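Local coordinates for protein exonuclease (Laribacter hongkongensis, PDB 3SYY) that digests double-stranded DNA with strict 5'-to-3' polarity as an alkaline exonuclease, with magnesium ions bound in a lambda-exonuclease-like PDDEXK fold, at residues Asp174-Ile177 and Ala178-Thr182. Numbering follows the deposited sequence.
Sequences DALI and AEIET
The side chains of Ile177 and Glu181 run abreast in the same direction, one turn apart at the start of the long α-helix 174-205 of this PDDEXK-fold nuclease. The evidence is at the branch: Ile177 CG2, set anti to its own N, meets Glu181 OE1 at 3.6 Å, the extended glutamate chain (chi2 177°) carrying its carboxylate end to that methyl while Glu181 CG rests 3.3 Å from Ile177 O. Beside this pair, Leu176 slants across Ile180, its CG 4.0 Å from Ile180 CD1, and its CD1 methyl comes to Glu179, whose OE1 lies 4.0 Å from Leu176 CD1. Buried Ile177 and Ile180 both bear on Gln139 of helix 132-145, and Ile180 also reaches Val21 and Met25, so this first part of the helix is seated on the globular body. Regular i to i+4 bonds hold the spacing; the straightest, Ile180 N to Leu176 O, measures 2.8 Å with 166° at the hydrogen. At the helix start, Asp174 OD2 forms a salt bridge with Arg172. One turn farther on, Ala178 O accepts two donors from opposite faces of its carbonyl plane: Thr182 N at 2.9 Å and Thr182 OG1 at 3.0 Å.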
loop_
_atom_site.group_PDB
_atom_site.type_symbol
_atom_site.label_atom_id
_atom_site.label_comp_id
_atom_site.label_asym_id
_atom_site.label_seq_id
_atom_site.Cartn_x
_atom_site.Cartn_y
_atom_site.Cartn_z
ATOM N N ASP A 174 -8.033 -19.502 -32.201
ATOM C CA ASP A 174 -9.095 -20.449 -31.807
ATOM C C ASP A 174 -8.669 -21.474 -30.754
ATOM O O ASP A 174 -9.472 -21.834 -29.903
ATOM C CB ASP A 174 -9.730 -21.135 -33.042
ATOM C CG ASP A 174 -10.645 -20.205 -33.813
ATOM O OD1 ASP A 174 -10.843 -20.427 -35.019
ATOM O OD2 ASP A 174 -11.188 -19.249 -33.222
ATOM N N ALA A 175 -7.420 -21.919 -30.782
ATOM C CA ALA A 175 -6.928 -22.809 -29.733
ATOM C C ALA A 175 -6.922 -22.155 -28.366
ATOM O O ALA A 175 -7.361 -22.786 -27.374
ATOM C CB ALA A 175 -5.539 -23.340 -30.059
ATOM N N LEU A 176 -6.431 -20.906 -28.289
ATOM C CA LEU A 176 -6.391 -20.214 -27.000
ATOM C C LEU A 176 -7.804 -19.910 -26.543
ATOM O O LEU A 176 -8.114 -20.059 -25.355
ATOM C CB LEU A 176 -5.543 -18.928 -27.039
ATOM C CG LEU A 176 -5.336 -18.233 -25.669
ATOM C CD1 LEU A 176 -4.861 -19.188 -24.585
ATOM C CD2 LEU A 176 -4.368 -17.064 -25.781
ATOM N N ILE A 177 -8.648 -19.461 -27.467
ATOM C CA ILE A 177 -10.029 -19.239 -27.158
ATOM C C ILE A 177 -10.702 -20.530 -26.581
ATOM O O ILE A 177 -11.424 -20.439 -25.606
ATOM C CB ILE A 177 -10.773 -18.665 -28.382
ATOM C CG1 ILE A 177 -10.361 -17.190 -28.600
ATOM C CG2 ILE A 177 -12.311 -18.789 -28.245
ATOM C CD1 ILE A 177 -10.946 -16.572 -29.872
ATOM N N ALA A 178 -10.434 -21.705 -27.157
ATOM C CA ALA A 178 -11.130 -22.920 -26.668
ATOM C C ALA A 178 -10.668 -23.200 -25.240
ATOM O O ALA A 178 -11.483 -23.542 -24.375
ATOM C CB ALA A 178 -10.878 -24.104 -27.582
ATOM N N GLU A 179 -9.375 -23.004 -24.989
ATOM C CA GLU A 179 -8.791 -23.194 -23.670
ATOM C C GLU A 179 -9.335 -22.187 -22.638
ATOM O O GLU A 179 -9.686 -22.582 -21.522
ATOM C CB GLU A 179 -7.279 -23.149 -23.800
ATOM C CG GLU A 179 -6.472 -23.071 -22.535
ATOM C CD GLU A 179 -4.990 -22.822 -22.851
ATOM O OE1 GLU A 179 -4.556 -23.132 -23.997
ATOM O OE2 GLU A 179 -4.263 -22.308 -21.961
ATOM N N ILE A 180 -9.469 -20.918 -23.033
ATOM C CA ILE A 180 -10.107 -19.883 -22.197
ATOM C C ILE A 180 -11.540 -20.295 -21.846
ATOM O O ILE A 180 -11.954 -20.221 -20.682
ATOM C CB ILE A 180 -10.152 -18.505 -22.911
ATOM C CG1 ILE A 180 -8.733 -17.921 -23.022
ATOM C CG2 ILE A 180 -11.049 -17.512 -22.154
ATOM C CD1 ILE A 180 -8.659 -16.653 -23.988
ATOM N N GLU A 181 -12.289 -20.725 -22.857
ATOM C CA GLU A 181 -13.690 -21.029 -22.641
ATOM C C GLU A 181 -13.786 -22.245 -21.685
ATOM O O GLU A 181 -14.655 -22.284 -20.861
ATOM C CB GLU A 181 -14.403 -21.264 -23.985
ATOM C CG GLU A 181 -14.551 -19.971 -24.814
ATOM C CD GLU A 181 -15.190 -20.166 -26.186
ATOM O OE1 GLU A 181 -15.564 -19.168 -26.834
ATOM O OE2 GLU A 181 -15.329 -21.303 -26.617
ATOM N N THR A 182 -12.884 -23.209 -21.808
ATOM C CA THR A 182 -12.875 -24.366 -20.915
ATOM C C THR A 182 -12.665 -23.935 -19.472
ATOM O O THR A 182 -13.465 -24.301 -18.579
ATOM C CB THR A 182 -11.812 -25.339 -21.314
ATOM O OG1 THR A 182 -12.155 -25.841 -22.612
ATOM C CG2 THR A 182 -11.715 -26.525 -20.307
#